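Local structure of BlEst2 (Bacillus licheniformis, 6WPX) at residues 175-178 with 179-182; 185-188 with 189-193; 194-197 with 198-201. The protein probably hydrolyses ester bonds as a lipase-type esterase of the alpha/beta-hydrolase clan, here in a propeptide form whose C-terminal domain has autoinhibitory effects. All blocks are in the same frame, centred on the assembly; numbering follows the deposited sequence.

Followed from the N terminus, the three contacts come in series; none nests in or crosses another. Interaction 1 closes the turn between helix 174-178 and helix 181-191, against strands 445-456 and 462-473 of the C-terminal part. Interaction 2 lies farther along helix 181-191, its centre about 14 Å from that of interaction 1, and ties the helix to helix 121-131 and to Tyr243. Interaction 3 closes a 3-10 turn within the loop that leads from this helix to strand 201-205. Interactions 2 and 3 touch where Asp192 O meets Arg197 NE at 2.8 Å, a probable hydrogen bond, whereas interactions 1 and 3 stay about 16 Å apart at their nearest atoms.

Interaction 1 (175-178 with 179-182); sequences AVYS and LQTG
Two torsions bring Tyr177 and Gln180 together: CG of Tyr177 lies anti to its own N (chi1 -175°), whereas CG of Gln180 lies beside its N and the chain then runs extended, carrying the amide back over the preceding turn. The motif is a helix-to-helix turn in the alpha/beta-hydrolase part of the chain, where helix 174-178 gives way to helix 181-191 and Gln180 takes the N-cap position of the second. The Gln180 amide crosses the phenol ring obliquely, the two planes 65° apart, and NE2 sits above one face, displaced toward the rim and 3.4 Å from Tyr177 CD2. The same nitrogen donates to Tyr177 O at 2.9 Å. This bond is nearly straight; it meets a lone pair in the carbonyl plane and lies in the plane of the amide, so it should fix the rotation of the amide. Gln180 N adds a weak bond to Tyr177 O at 3.3 Å, so that one carbonyl is approached by both the backbone and the side chain of a single residue. One step back, Leu179 N bonds to Val176 O at 3.0 Å, while Leu179 CG lies 3.4 Å from Ala175 O. All six touching residues are buried. Met446 on strand 445-456 touches both Tyr177 and Gln180, Ser470 on strand 462-473 also reaches Gln180, and Leu179 packs on Ala154 of helix 152-157. The turn therefore lies between helix 152-157 and the C-terminal strands, consistent with a domain that packs against the enzyme in the propeptide form. Within helix 174-178, Ser178 OG donates to Ala175 O at 2.7 Å.

Interaction 2 (185-188 with 189-193); sequences KSFR and DQTDN
Arg188 and Asp192 form a local salt bridge, four residues apart along the chain, at the C-terminal end of helix 181-191, where the helix packs on helix 121-131 of the alpha/beta-hydrolase part. The grip is side-on and two-pronged: Arg188 NE donates to Asp192 OD2 at 2.9 Å and Arg188 NH1 to Asp192 OD1 at 2.8 Å. Both oxygens are met on the syn side and lie close to the guanidinium plane, and the two flat groups are turned only 22° from each other. The arginine reaches this pose because its chain bends at chi2 (-93°) and chi3, folding the head back alongside the helix instead of letting it extend. In the backbone, Arg188 O takes two donors, Asp192 N at 2.9 Å and Thr191 N at 3.2 Å. One residue earlier in each segment, Thr191 OG1 donates to Phe187 O at 2.7 Å, coming from above the carbonyl plane. That hydroxyl oxygen is also poised over the centre of the Phe187 ring, 3.4 Å from CZ, while Thr191 CG2 lies 3.7 Å from Arg188 NH1. Ile123 and Gln126 of helix 121-131 touch Phe187, and His131 NE2 is hydrogen-bonded to Thr191 OG1. Arg188 is employed further: NH1 bonds to Gln126 OE1 and NH2 to the backbone O of His148, while Asp192 OD1 also bonds to Tyr243 OH. The buried guanidinium is thus fixed in position and rotation by a carboxylate, an amide oxygen and a backbone carbonyl. Such surroundings would probably stabilise both charges, and the arginine probably offsets the unfavourable placing of a carboxylate at the carbonyl end of the helix.

Interaction 3 (194-197 with 198-201); sequences HPNR and LKTK
Leu198 lays its CD2 over one face of the Arg197 guanidinium, toward the rim and 3.5 Å from Arg197 NH2. The arginine turns up beside its successor because its chain bends at chi2 (-90°) and again at chi3; its NE meanwhile bonds back to Asp192 O, and Tyr243 touches the side chain. Lys199 follows and makes both hydrogen bonds to Asn196. Its backbone N donates to Asn196 O at 3.2 Å, and its extended chain carries NZ back to Asn196 OD1 at 3.0 Å. Asn196 is steadied from the other end of its amide, where ND2 bonds to Asn133 OD1 and Ile130 O, and Asn196 N donates to His194 ND1 in the plane of the imidazole ring. Lys199 NZ has a further, weak bond to Tyr135 OH. At Thr200 the chain straightens, and the side chain packs on Tyr135 and on Leu129 of helix 121-131. Lys201 then turns to the sheet: its backbone pairs with Val141, NZ bonds to Thr245 OG1, and it makes a cation-pi contact with Phe203. This 3-10 turn links helix 181-191 to strand 201-205, completing the connection from strand 138-144 to its parallel neighbour, a beta-alpha-beta crossover as expected of the alpha/beta-hydrolase fold.

Interaction 1 (175-178 with 179-182)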
# COMPACT_ATOMS: atom_id res chain seq x y z
N ALA A 175 -2.30 12.17 -3.39
CA ALA A 175 -2.84 10.82 -3.61
C ALA A 175 -2.18 9.80 -2.73
O ALA A 175 -2.89 9.12 -2.00
CB ALA A 175 -2.76 10.41 -5.07
N VAL A 176 -0.83 9.73 -2.72
CA VAL A 176 -0.06 8.79 -1.88
C VAL A 176 -0.31 9.07 -0.39
O VAL A 176 -0.49 8.14 0.39
CB VAL A 176 1.46 8.77 -2.24
CG1 VAL A 176 2.20 7.70 -1.42
CG2 VAL A 176 1.67 8.51 -3.74
N TYR A 177 -0.32 10.35 -0.01
CA TYR A 177 -0.60 10.83 1.35
C TYR A 177 -1.94 10.29 1.83
O TYR A 177 -2.03 9.87 2.98
CB TYR A 177 -0.68 12.36 1.32
CG TYR A 177 -0.86 13.01 2.67
CD1 TYR A 177 -2.13 13.32 3.16
CD2 TYR A 177 0.25 13.41 3.41
CE1 TYR A 177 -2.28 13.98 4.38
CE2 TYR A 177 0.10 14.06 4.63
CZ TYR A 177 -1.16 14.37 5.10
OH TYR A 177 -1.23 15.04 6.29
N SER A 178 -2.98 10.36 0.96
CA SER A 178 -4.34 9.92 1.31
C SER A 178 -4.43 8.40 1.48
O SER A 178 -5.42 7.93 2.02
CB SER A 178 -5.37 10.41 0.30
OG SER A 178 -5.32 9.71 -0.93
N LEU A 179 -3.41 7.66 1.04
CA LEU A 179 -3.34 6.20 1.14
C LEU A 179 -2.73 5.69 2.46
O LEU A 179 -2.78 4.48 2.71
CB LEU A 179 -2.62 5.60 -0.07
CG LEU A 179 -3.34 5.77 -1.43
CD1 LEU A 179 -2.47 5.28 -2.55
CD2 LEU A 179 -4.66 5.02 -1.44
N GLN A 180 -2.17 6.58 3.29
CA GLN A 180 -1.63 6.17 4.60
C GLN A 180 -2.75 5.51 5.41
O GLN A 180 -3.91 5.94 5.32
CB GLN A 180 -1.07 7.37 5.37
CG GLN A 180 0.18 7.93 4.73
CD GLN A 180 0.60 9.21 5.37
OE1 GLN A 180 1.47 9.25 6.26
NE2 GLN A 180 0.03 10.32 4.90
N THR A 181 -2.43 4.46 6.16
CA THR A 181 -3.45 3.70 6.91
C THR A 181 -4.13 4.55 7.98
O THR A 181 -5.30 4.32 8.27
CB THR A 181 -2.89 2.39 7.48
OG1 THR A 181 -1.81 2.69 8.36
CG2 THR A 181 -2.44 1.44 6.40
N GLY A 182 -3.41 5.50 8.56
CA GLY A 182 -3.99 6.39 9.57
C GLY A 182 -5.06 7.26 8.94
O GLY A 182 -6.14 7.43 9.50

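Interaction 2 (185-188 with 189-193)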
# COMPACT_ATOMS: atom_id res chain seq x y z
N LYS A 185 -7.98 5.17 7.95
CA LYS A 185 -8.79 4.77 9.11
C LYS A 185 -9.84 5.86 9.40
O LYS A 185 -11.01 5.54 9.65
CB LYS A 185 -7.91 4.50 10.35
CG LYS A 185 -8.68 4.07 11.61
CD LYS A 185 -9.01 2.59 11.62
CE LYS A 185 -9.82 2.16 12.83
NZ LYS A 185 -8.96 1.92 14.01
N SER A 186 -9.42 7.12 9.32
CA SER A 186 -10.28 8.29 9.50
C SER A 186 -11.30 8.35 8.34
O SER A 186 -12.48 8.53 8.60
CB SER A 186 -9.42 9.55 9.54
OG SER A 186 -10.20 10.73 9.56
N PHE A 187 -10.86 8.14 7.07
CA PHE A 187 -11.77 8.12 5.91
C PHE A 187 -12.83 7.04 6.13
O PHE A 187 -14.01 7.32 5.94
CB PHE A 187 -11.03 7.90 4.58
CG PHE A 187 -11.96 7.87 3.37
CD1 PHE A 187 -12.41 9.06 2.79
CD2 PHE A 187 -12.41 6.66 2.85
CE1 PHE A 187 -13.30 9.03 1.71
CE2 PHE A 187 -13.31 6.64 1.78
CZ PHE A 187 -13.73 7.81 1.20
N ARG A 188 -12.43 5.83 6.59
CA ARG A 188 -13.35 4.73 6.90
C ARG A 188 -14.38 5.18 7.94
O ARG A 188 -15.58 4.98 7.75
CB ARG A 188 -12.58 3.50 7.44
CG ARG A 188 -11.74 2.77 6.38
CD ARG A 188 -12.46 1.60 5.70
NE ARG A 188 -13.68 2.06 5.04
CZ ARG A 188 -13.72 2.67 3.86
NH1 ARG A 188 -14.86 3.15 3.40
NH2 ARG A 188 -12.62 2.80 3.13
N ASP A 189 -13.91 5.85 9.01
CA ASP A 189 -14.77 6.35 10.08
C ASP A 189 -15.87 7.33 9.58
O ASP A 189 -17.00 7.25 10.05
CB ASP A 189 -13.93 6.97 11.20
CG ASP A 189 -14.78 7.45 12.37
OD1 ASP A 189 -15.17 6.61 13.20
OD2 ASP A 189 -15.09 8.66 12.41
N GLN A 190 -15.51 8.24 8.65
CA GLN A 190 -16.39 9.26 8.05
C GLN A 190 -17.28 8.72 6.94
O GLN A 190 -18.19 9.42 6.48
CB GLN A 190 -15.53 10.36 7.43
CG GLN A 190 -14.66 11.18 8.39
CD GLN A 190 -14.05 12.34 7.65
OE1 GLN A 190 -13.33 12.17 6.65
NE2 GLN A 190 -14.39 13.56 8.06
N THR A 191 -16.98 7.53 6.43
CA THR A 191 -17.67 6.96 5.28
C THR A 191 -18.63 5.81 5.60
O THR A 191 -19.75 5.78 5.10
CB THR A 191 -16.60 6.55 4.24
OG1 THR A 191 -15.77 7.68 3.96
CG2 THR A 191 -17.17 6.01 2.93
N ASP A 192 -18.16 4.85 6.40
CA ASP A 192 -18.86 3.59 6.64
C ASP A 192 -20.22 3.70 7.34
O ASP A 192 -21.05 2.83 7.11
CB ASP A 192 -17.93 2.60 7.35
CG ASP A 192 -16.75 2.16 6.47
OD1 ASP A 192 -16.81 2.39 5.24
OD2 ASP A 192 -15.78 1.62 7.02
N ASN A 193 -20.47 4.78 8.09
CA ASN A 193 -21.74 5.00 8.76
C ASN A 193 -22.47 6.25 8.23
O ASN A 193 -23.43 6.72 8.86
CB ASN A 193 -21.55 5.05 10.29
CG ASN A 193 -21.27 3.70 10.88
OD1 ASN A 193 -22.06 2.74 10.74
ND2 ASN A 193 -20.13 3.58 11.54

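Interaction 3 (194-197 with 198-201)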
# COMPACT_ATOMS: atom_id res chain seq x y z
N HIS A 194 -22.02 6.78 7.08
CA HIS A 194 -22.65 7.91 6.41
C HIS A 194 -23.97 7.37 5.81
O HIS A 194 -23.95 6.27 5.25
CB HIS A 194 -21.75 8.43 5.26
CG HIS A 194 -22.20 9.72 4.65
ND1 HIS A 194 -23.30 9.79 3.80
CD2 HIS A 194 -21.66 10.96 4.75
CE1 HIS A 194 -23.42 11.06 3.46
NE2 HIS A 194 -22.45 11.80 3.99
N PRO A 195 -25.10 8.12 5.89
CA PRO A 195 -26.36 7.60 5.32
C PRO A 195 -26.28 7.18 3.84
O PRO A 195 -26.94 6.23 3.44
CB PRO A 195 -27.36 8.74 5.53
CG PRO A 195 -26.78 9.60 6.57
CD PRO A 195 -25.28 9.43 6.54
N ASN A 196 -25.42 7.84 3.05
CA ASN A 196 -25.29 7.51 1.62
C ASN A 196 -24.66 6.14 1.34
O ASN A 196 -24.83 5.63 0.25
CB ASN A 196 -24.55 8.61 0.85
CG ASN A 196 -25.42 9.82 0.57
OD1 ASN A 196 -26.64 9.79 0.73
ND2 ASN A 196 -24.79 10.90 0.13
N ARG A 197 -23.91 5.58 2.31
CA ARG A 197 -23.23 4.29 2.16
C ARG A 197 -24.20 3.16 1.83
O ARG A 197 -23.89 2.35 0.96
CB ARG A 197 -22.41 3.96 3.42
CG ARG A 197 -21.53 2.70 3.29
CD ARG A 197 -22.29 1.45 3.74
NE ARG A 197 -22.43 1.41 5.19
CZ ARG A 197 -23.08 0.48 5.88
NH1 ARG A 197 -23.12 0.53 7.19
NH2 ARG A 197 -23.73 -0.50 5.25
N LEU A 198 -25.35 3.13 2.52
CA LEU A 198 -26.40 2.11 2.36
C LEU A 198 -27.08 2.12 0.99
O LEU A 198 -27.74 1.14 0.65
CB LEU A 198 -27.48 2.33 3.44
CG LEU A 198 -27.07 2.07 4.88
CD1 LEU A 198 -27.96 2.83 5.85
CD2 LEU A 198 -27.04 0.56 5.19
N LYS A 199 -26.95 3.20 0.24
CA LYS A 199 -27.66 3.37 -1.05
C LYS A 199 -26.98 2.66 -2.22
O LYS A 199 -27.52 2.75 -3.32
CB LYS A 199 -27.83 4.86 -1.33
CG LYS A 199 -28.72 5.57 -0.32
CD LYS A 199 -29.01 6.98 -0.69
CE LYS A 199 -29.43 7.82 0.49
NZ LYS A 199 -29.55 9.24 0.10
N THR A 200 -25.83 2.04 -1.99
CA THR A 200 -25.10 1.35 -3.09
C THR A 200 -24.50 0.04 -2.60
O THR A 200 -24.02 -0.03 -1.50
CB THR A 200 -24.02 2.22 -3.75
OG1 THR A 200 -24.34 3.60 -3.78
CG2 THR A 200 -23.65 1.72 -5.12
N LYS A 201 -24.56 -0.97 -3.46
CA LYS A 201 -23.97 -2.27 -3.15
C LYS A 201 -22.51 -2.24 -3.58
O LYS A 201 -22.20 -1.79 -4.64
CB LYS A 201 -24.71 -3.40 -3.88
CG LYS A 201 -24.21 -4.77 -3.49
CD LYS A 201 -24.52 -5.14 -2.05
CE LYS A 201 -23.78 -6.36 -1.54
NZ LYS A 201 -22.71 -6.80 -2.45